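Local coordinates for geranyltranstransferase (Staphylococcus aureus, PDB 1RTR), which probably makes farnesyl diphosphate, joining geranyl diphosphate to isopentenyl diphosphate in isoprenoid biosynthesis, at residues 162-174 with 243-257. Sequence-based numbering, arbitrary orientation.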
ATOM      1  N   GLY A 162     -21.764  14.870   8.752  1.00 74.70           N
ATOM      2  CA  GLY A 162     -22.742  15.871   9.160  1.00 75.37           C
ATOM      3  C   GLY A 162     -23.691  16.326   8.057  1.00 75.72           C
ATOM      4  O   GLY A 162     -24.217  17.439   8.118  1.00 76.06           O
ATOM      5  N   GLN A 163     -23.882  15.482   7.041  1.00 75.73           N
ATOM      6  CA  GLN A 163     -24.881  15.718   5.998  1.00 75.82           C
ATOM      7  C   GLN A 163     -25.941  14.632   6.100  1.00 75.17           C
ATOM      8  O   GLN A 163     -25.650  13.530   6.573  1.00 75.03           O
ATOM      9  CB  GLN A 163     -24.263  15.694   4.593  1.00 76.24           C
ATOM     10  CG  GLN A 163     -23.036  16.574   4.400  1.00 78.51           C
ATOM     11  CD  GLN A 163     -23.381  18.048   4.307  1.00 81.41           C
ATOM     12  OE1 GLN A 163     -23.381  18.621   3.213  1.00 82.79           O
ATOM     13  NE2 GLN A 163     -23.671  18.668   5.452  1.00 81.78           N
ATOM     14  N   PRO A 164     -27.170  14.941   5.679  1.00 74.67           N
ATOM     15  CA  PRO A 164     -28.235  13.935   5.638  1.00 73.86           C
ATOM     16  C   PRO A 164     -28.245  13.253   4.274  1.00 72.61           C
ATOM     17  O   PRO A 164     -28.897  13.717   3.337  1.00 73.11           O
ATOM     18  CB  PRO A 164     -29.512  14.761   5.872  1.00 73.97           C
ATOM     19  CG  PRO A 164     -29.085  16.220   5.721  1.00 74.53           C
ATOM     20  CD  PRO A 164     -27.657  16.257   5.231  1.00 74.84           C
ATOM     21  N   ILE A 165     -27.502  12.157   4.174  1.00 70.77           N
ATOM     22  CA  ILE A 165     -27.381  11.413   2.928  1.00 68.59           C
ATOM     23  C   ILE A 165     -28.481  10.367   2.863  1.00 67.40           C
ATOM     24  O   ILE A 165     -28.964   9.926   3.902  1.00 67.32           O
ATOM     25  CB  ILE A 165     -25.980  10.769   2.837  1.00 68.65           C
ATOM     26  CG1 ILE A 165     -25.618  10.050   4.145  1.00 68.00           C
ATOM     27  CG2 ILE A 165     -24.930  11.836   2.537  1.00 67.92           C
ATOM     28  CD1 ILE A 165     -24.652   8.901   3.978  1.00 66.51           C
ATOM     29  N   ASP A 166     -28.874   9.981   1.652  1.00 65.99           N
ATOM     30  CA  ASP A 166     -29.861   8.922   1.456  1.00 64.64           C
ATOM     31  C   ASP A 166     -29.299   7.494   1.645  1.00 63.70           C
ATOM     32  O   ASP A 166     -28.105   7.305   1.887  1.00 63.48           O
ATOM     33  CB  ASP A 166     -30.579   9.080   0.106  1.00 64.97           C
ATOM     34  CG  ASP A 166     -29.649   8.961  -1.091  1.00 65.76           C
ATOM     35  OD1 ASP A 166     -28.691   8.170  -1.052  1.00 66.37           O
ATOM     36  OD2 ASP A 166     -29.825   9.603  -2.148  1.00 68.62           O
ATOM     37  N   LEU A 167     -30.167   6.493   1.527  1.00 62.44           N
ATOM     38  CA  LEU A 167     -29.799   5.114   1.824  1.00 61.22           C
ATOM     39  C   LEU A 167     -28.865   4.464   0.795  1.00 60.58           C
ATOM     40  O   LEU A 167     -28.078   3.588   1.157  1.00 60.25           O
ATOM     41  CB  LEU A 167     -31.056   4.251   2.036  1.00 61.17           C
ATOM     42  CG  LEU A 167     -30.866   2.823   2.559  1.00 60.26           C
ATOM     43  CD1 LEU A 167     -30.329   2.834   3.988  1.00 59.91           C
ATOM     44  CD2 LEU A 167     -32.155   2.033   2.471  1.00 59.30           C
ATOM     45  N   GLU A 168     -28.947   4.864  -0.473  1.00 59.60           N
ATOM     46  CA  GLU A 168     -28.014   4.315  -1.457  1.00 59.32           C
ATOM     47  C   GLU A 168     -26.581   4.780  -1.184  1.00 58.24           C
ATOM     48  O   GLU A 168     -25.646   4.012  -1.358  1.00 58.31           O
ATOM     49  CB  GLU A 168     -28.414   4.581  -2.918  1.00 59.54           C
ATOM     50  CG  GLU A 168     -29.535   5.566  -3.116  1.00 62.61           C
ATOM     51  CD  GLU A 168     -30.298   5.333  -4.410  1.00 65.66           C
ATOM     52  OE1 GLU A 168     -29.859   5.871  -5.460  1.00 66.41           O
ATOM     53  OE2 GLU A 168     -31.339   4.627  -4.373  1.00 65.62           O
ATOM     54  N   THR A 169     -26.436   6.026  -0.739  1.00 57.26           N
ATOM     55  CA  THR A 169     -25.154   6.583  -0.332  1.00 56.51           C
ATOM     56  C   THR A 169     -24.591   5.867   0.902  1.00 56.17           C
ATOM     57  O   THR A 169     -23.438   5.422   0.890  1.00 55.64           O
ATOM     58  CB  THR A 169     -25.282   8.116  -0.088  1.00 56.50           C
ATOM     59  OG1 THR A 169     -25.704   8.750  -1.298  1.00 56.44           O
ATOM     60  CG2 THR A 169     -23.903   8.766   0.197  1.00 55.07           C
ATOM     61  N   LEU A 170     -25.409   5.779   1.950  1.00 55.72           N
ATOM     62  CA  LEU A 170     -25.074   5.044   3.173  1.00 55.77           C
ATOM     63  C   LEU A 170     -24.595   3.611   2.889  1.00 56.01           C
ATOM     64  O   LEU A 170     -23.615   3.143   3.473  1.00 55.68           O
ATOM     65  CB  LEU A 170     -26.285   4.996   4.101  1.00 55.29           C
ATOM     66  CG  LEU A 170     -26.121   5.054   5.623  1.00 55.65           C
ATOM     67  CD1 LEU A 170     -26.547   3.748   6.224  1.00 54.49           C
ATOM     68  CD2 LEU A 170     -24.709   5.427   6.096  1.00 56.70           C
ATOM     69  N   GLU A 171     -25.289   2.928   1.989  1.00 56.16           N
ATOM     70  CA  GLU A 171     -24.936   1.564   1.649  1.00 56.92           C
ATOM     71  C   GLU A 171     -23.667   1.493   0.813  1.00 56.74           C
ATOM     72  O   GLU A 171     -22.860   0.577   1.005  1.00 56.59           O
ATOM     73  CB  GLU A 171     -26.085   0.870   0.935  1.00 57.11           C
ATOM     74  CG  GLU A 171     -27.200   0.462   1.879  1.00 59.52           C
ATOM     75  CD  GLU A 171     -28.397  -0.065   1.129  1.00 63.06           C
ATOM     76  OE1 GLU A 171     -28.760   0.529   0.081  1.00 65.20           O
ATOM     77  OE2 GLU A 171     -28.965  -1.077   1.580  1.00 64.90           O
ATOM     78  N   MET A 172     -23.506   2.453  -0.100  1.00 56.43           N
ATOM     79  CA  MET A 172     -22.277   2.613  -0.864  1.00 56.59           C
ATOM     80  C   MET A 172     -21.071   2.767   0.076  1.00 56.08           C
ATOM     81  O   MET A 172     -20.044   2.115  -0.127  1.00 56.07           O
ATOM     82  CB  MET A 172     -22.375   3.800  -1.834  1.00 57.14           C
ATOM     83  CG  MET A 172     -21.190   3.973  -2.797  1.00 59.19           C
ATOM     84  SD  MET A 172     -20.876   2.497  -3.824  1.00 65.21           S
ATOM     85  CE  MET A 172     -22.007   2.850  -5.217  1.00 65.60           C
ATOM     86  N   ILE A 173     -21.211   3.594   1.113  1.00 55.40           N
ATOM     87  CA  ILE A 173     -20.128   3.797   2.069  1.00 54.86           C
ATOM     88  C   ILE A 173     -19.750   2.493   2.763  1.00 54.99           C
ATOM     89  O   ILE A 173     -18.572   2.164   2.834  1.00 55.92           O
ATOM     90  CB  ILE A 173     -20.469   4.887   3.109  1.00 54.66           C
ATOM     91  CG1 ILE A 173     -20.540   6.261   2.454  1.00 54.45           C
ATOM     92  CG2 ILE A 173     -19.458   4.903   4.250  1.00 53.47           C
ATOM     93  CD1 ILE A 173     -21.294   7.281   3.287  1.00 52.97           C
ATOM     94  N   HIS A 174     -20.733   1.747   3.260  1.00 54.56           N
ATOM     95  CA  HIS A 174     -20.445   0.568   4.083  1.00 54.16           C
ATOM     96  C   HIS A 174     -19.955  -0.617   3.258  1.00 53.41           C
ATOM     97  O   HIS A 174     -19.115  -1.392   3.710  1.00 53.49           O
ATOM     98  CB  HIS A 174     -21.650   0.179   4.944  1.00 53.84           C
ATOM     99  CG  HIS A 174     -21.947   1.156   6.032  1.00 55.47           C
ATOM    100  ND1 HIS A 174     -23.226   1.575   6.330  1.00 58.60           N
ATOM    101  CD2 HIS A 174     -21.128   1.812   6.889  1.00 56.98           C
ATOM    102  CE1 HIS A 174     -23.184   2.441   7.328  1.00 57.82           C
ATOM    103  NE2 HIS A 174     -21.922   2.603   7.685  1.00 58.41           N
ATOM    104  N   SER A 243     -25.754  10.204  10.578  1.00 59.05           N
ATOM    105  CA  SER A 243     -26.722   9.619   9.662  1.00 59.44           C
ATOM    106  C   SER A 243     -26.525   8.098   9.523  1.00 59.71           C
ATOM    107  O   SER A 243     -25.469   7.640   9.072  1.00 60.11           O
ATOM    108  CB  SER A 243     -26.651  10.315   8.305  1.00 59.30           C
ATOM    109  OG  SER A 243     -27.608   9.770   7.414  1.00 59.89           O
ATOM    110  N   THR A 244     -27.542   7.323   9.917  1.00 59.59           N
ATOM    111  CA  THR A 244     -27.381   5.877  10.149  1.00 59.41           C
ATOM    112  C   THR A 244     -28.554   5.058   9.645  1.00 59.37           C
ATOM    113  O   THR A 244     -29.495   5.602   9.062  1.00 59.44           O
ATOM    114  CB  THR A 244     -27.194   5.562  11.662  1.00 59.57           C
ATOM    115  OG1 THR A 244     -28.461   5.676  12.338  1.00 59.94           O
ATOM    116  CG2 THR A 244     -26.272   6.584  12.372  1.00 58.24           C
ATOM    117  N   TYR A 245     -28.500   3.750   9.891  1.00 59.08           N
ATOM    118  CA  TYR A 245     -29.575   2.847   9.480  1.00 59.00           C
ATOM    119  C   TYR A 245     -30.880   3.116  10.216  1.00 59.06           C
ATOM    120  O   TYR A 245     -31.937   3.104   9.584  1.00 59.25           O
ATOM    121  CB  TYR A 245     -29.182   1.379   9.620  1.00 58.80           C
ATOM    122  CG  TYR A 245     -28.441   0.863   8.415  1.00 59.53           C
ATOM    123  CD1 TYR A 245     -27.059   0.696   8.452  1.00 59.45           C
ATOM    124  CD2 TYR A 245     -29.114   0.562   7.231  1.00 59.55           C
ATOM    125  CE1 TYR A 245     -26.367   0.241   7.353  1.00 59.35           C
ATOM    126  CE2 TYR A 245     -28.428   0.105   6.125  1.00 60.17           C
ATOM    127  CZ  TYR A 245     -27.049  -0.049   6.196  1.00 60.04           C
ATOM    128  OH  TYR A 245     -26.340  -0.499   5.105  1.00 61.47           O
ATOM    129  N   VAL A 246     -30.813   3.370  11.525  1.00 58.66           N
ATOM    130  CA  VAL A 246     -32.025   3.624  12.295  1.00 58.69           C
ATOM    131  C   VAL A 246     -32.571   5.041  12.082  1.00 59.09           C
ATOM    132  O   VAL A 246     -33.789   5.255  12.169  1.00 59.79           O
ATOM    133  CB  VAL A 246     -31.937   3.211  13.825  1.00 58.54           C
ATOM    134  CG1 VAL A 246     -30.651   2.481  14.154  1.00 57.98           C
ATOM    135  CG2 VAL A 246     -32.164   4.395  14.766  1.00 58.32           C
ATOM    136  N   SER A 247     -31.688   5.995  11.786  1.00 58.93           N
ATOM    137  CA  SER A 247     -32.101   7.379  11.547  1.00 58.30           C
ATOM    138  C   SER A 247     -32.754   7.562  10.181  1.00 58.19           C
ATOM    139  O   SER A 247     -33.448   8.551   9.948  1.00 58.63           O
ATOM    140  CB  SER A 247     -30.927   8.344  11.709  1.00 58.23           C
ATOM    141  OG  SER A 247     -30.277   8.573  10.473  1.00 58.27           O
ATOM    142  N   LEU A 248     -32.526   6.622   9.275  1.00 57.80           N
ATOM    143  CA  LEU A 248     -33.152   6.682   7.963  1.00 57.43           C
ATOM    144  C   LEU A 248     -34.400   5.798   7.888  1.00 58.03           C
ATOM    145  O   LEU A 248     -35.386   6.161   7.246  1.00 58.43           O
ATOM    146  CB  LEU A 248     -32.161   6.282   6.872  1.00 56.78           C
ATOM    147  CG  LEU A 248     -31.021   7.258   6.558  1.00 56.13           C
ATOM    148  CD1 LEU A 248     -29.872   6.528   5.860  1.00 55.60           C
ATOM    149  CD2 LEU A 248     -31.489   8.429   5.713  1.00 54.16           C
ATOM    150  N   LEU A 249     -34.356   4.651   8.557  1.00 58.12           N
ATOM    151  CA  LEU A 249     -35.348   3.606   8.377  1.00 58.53           C
ATOM    152  C   LEU A 249     -36.214   3.466   9.618  1.00 58.87           C
ATOM    153  O   LEU A 249     -37.257   2.798   9.602  1.00 58.66           O
ATOM    154  CB  LEU A 249     -34.644   2.276   8.112  1.00 58.35           C
ATOM    155  CG  LEU A 249     -34.505   1.680   6.710  1.00 58.41           C
ATOM    156  CD1 LEU A 249     -34.675   2.689   5.586  1.00 57.49           C
ATOM    157  CD2 LEU A 249     -33.161   0.985   6.609  1.00 58.48           C
ATOM    158  N   GLY A 250     -35.764   4.105  10.690  1.00 59.44           N
ATOM    159  CA  GLY A 250     -36.300   3.861  12.011  1.00 60.15           C
ATOM    160  C   GLY A 250     -35.816   2.504  12.478  1.00 60.85           C
ATOM    161  O   GLY A 250     -35.248   1.722  11.694  1.00 60.88           O
ATOM    162  N   LYS A 251     -36.062   2.224  13.752  1.00 61.15           N
ATOM    163  CA  LYS A 251     -35.642   0.996  14.395  1.00 61.46           C
ATOM    164  C   LYS A 251     -36.126  -0.274  13.698  1.00 61.71           C
ATOM    165  O   LYS A 251     -35.343  -1.195  13.470  1.00 62.06           O
ATOM    166  CB  LYS A 251     -36.117   1.020  15.837  1.00 61.77           C
ATOM    167  CG  LYS A 251     -35.177   0.363  16.803  1.00 62.68           C
ATOM    168  CD  LYS A 251     -35.924  -0.086  18.032  1.00 65.18           C
ATOM    169  CE  LYS A 251     -36.587  -1.432  17.809  1.00 66.67           C
ATOM    170  NZ  LYS A 251     -37.787  -1.575  18.684  1.00 67.09           N
ATOM    171  N   ASP A 252     -37.406  -0.335  13.344  1.00 62.15           N
ATOM    172  CA  ASP A 252     -37.958  -1.563  12.757  1.00 62.30           C
ATOM    173  C   ASP A 252     -37.522  -1.770  11.328  1.00 61.47           C
ATOM    174  O   ASP A 252     -37.393  -2.908  10.881  1.00 61.65           O
ATOM    175  CB  ASP A 252     -39.483  -1.608  12.854  1.00 62.87           C
ATOM    176  CG  ASP A 252     -39.964  -1.615  14.282  1.00 65.57           C
ATOM    177  OD1 ASP A 252     -39.525  -2.500  15.056  1.00 67.94           O
ATOM    178  OD2 ASP A 252     -40.761  -0.757  14.728  1.00 69.48           O
ATOM    179  N   GLY A 253     -37.309  -0.672  10.613  1.00 60.77           N
ATOM    180  CA  GLY A 253     -36.778  -0.730   9.264  1.00 60.31           C
ATOM    181  C   GLY A 253     -35.380  -1.327   9.242  1.00 59.78           C
ATOM    182  O   GLY A 253     -35.086  -2.183   8.405  1.00 59.39           O
ATOM    183  N   ALA A 254     -34.539  -0.881  10.178  1.00 59.51           N
ATOM    184  CA  ALA A 254     -33.192  -1.414  10.357  1.00 59.69           C
ATOM    185  C   ALA A 254     -33.186  -2.911  10.686  1.00 60.21           C
ATOM    186  O   ALA A 254     -32.501  -3.696  10.012  1.00 60.07           O
ATOM    187  CB  ALA A 254     -32.443  -0.628  11.397  1.00 59.30           C
ATOM    188  N   GLU A 255     -33.964  -3.314  11.687  1.00 60.76           N
ATOM    189  CA  GLU A 255     -34.121  -4.739  12.001  1.00 61.67           C
ATOM    190  C   GLU A 255     -34.571  -5.554  10.791  1.00 61.56           C
ATOM    191  O   GLU A 255     -34.116  -6.678  10.586  1.00 61.78           O
ATOM    192  CB  GLU A 255     -35.111  -4.940  13.145  1.00 62.14           C
ATOM    193  CG  GLU A 255     -34.531  -4.742  14.538  1.00 64.89           C
ATOM    194  CD  GLU A 255     -35.603  -4.652  15.618  1.00 69.72           C
ATOM    195  OE1 GLU A 255     -36.801  -4.917  15.330  1.00 72.02           O
ATOM    196  OE2 GLU A 255     -35.254  -4.312  16.773  1.00 71.62           O
ATOM    197  N   ASP A 256     -35.474  -4.991   9.993  1.00 61.85           N
ATOM    198  CA  ASP A 256     -35.949  -5.667   8.786  1.00 62.17           C
ATOM    199  C   ASP A 256     -34.801  -5.848   7.802  1.00 61.42           C
ATOM    200  O   ASP A 256     -34.673  -6.903   7.173  1.00 61.18           O
ATOM    201  CB  ASP A 256     -37.083  -4.880   8.125  1.00 62.75           C
ATOM    202  CG  ASP A 256     -38.453  -5.205   8.709  1.00 65.84           C
ATOM    203  OD1 ASP A 256     -38.528  -5.675   9.874  1.00 66.77           O
ATOM    204  OD2 ASP A 256     -39.523  -5.004   8.067  1.00 69.83           O
ATOM    205  N   LYS A 257     -33.978  -4.804   7.688  1.00 60.74           N
ATOM    206  CA  LYS A 257     -32.824  -4.783   6.800  1.00 60.21           C
ATOM    207  C   LYS A 257     -31.816  -5.849   7.215  1.00 59.71           C
ATOM    208  O   LYS A 257     -31.379  -6.660   6.386  1.00 59.19           O
ATOM    209  CB  LYS A 257     -32.175  -3.394   6.808  1.00 60.11           C
ATOM    210  CG  LYS A 257     -31.601  -2.994   5.478  1.00 60.84           C
ATOM    211  CD  LYS A 257     -32.647  -3.111   4.388  1.00 62.49           C
ATOM    212  CE  LYS A 257     -32.671  -1.899   3.489  1.00 63.50           C
ATOM    213  NZ  LYS A 257     -33.732  -2.120   2.461  1.00 66.85           N
TER
HETATM  214  O   HOH W   1     -27.905  -2.647   3.466  1.00 75.17           O
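A water molecule joins Glu171 to Tyr245: it donates to Glu171 OE2 at 2.7 Å and is hydrogen-bonded to Tyr245 OH. Around this bridge, two helix starts of the all-helical polyprenyl synthetase fold meet near the surface, helix 167-174 crossing helix 245-257 at -103°. No direct hydrogen bond links the two segments, so the water carries the polar connection while side-chain packing does the rest. Tyr245 is a knob in a hole lined by Leu167, Leu170, Glu171 and His174. Leu170 lays CD1 over the centre of one face of its ring, 3.7 Å from the centroid and 12° off the normal, a CH-pi contact. The His174 ring lies rim to rim with the tyrosine, its plane tilted a little from that of Tyr245.

Leu167 repays the insertion, resting among Tyr245, Leu248, Leu249 and Lys257. Its CG lies anti to the backbone N, alongside the carbonyl carbon. CD1 touches the CE2 side of the tyrosine ring and Leu248, while CD2 touches Leu249 CD1 and meets Lys257 CE, the lysine and leucine side chains reaching toward each other tip to tip.

Both helices are capped where they meet. Asp166 OD1 accepts from Thr169 N, nearly along its C-O axis, and Thr244 and Ser247 form a capping box in which Thr244 N reaches Ser247 OG at 3.1 Å, almost straight at 176°, and Ser247 N donates back to Thr244 OG1. Asp219 of helix 197-227 takes the N-H of Tyr245, tying this start to the neighbouring helix. Beside the Asp166 cap, Leu248 CD2 packs 3.4 Å from Ile165 O.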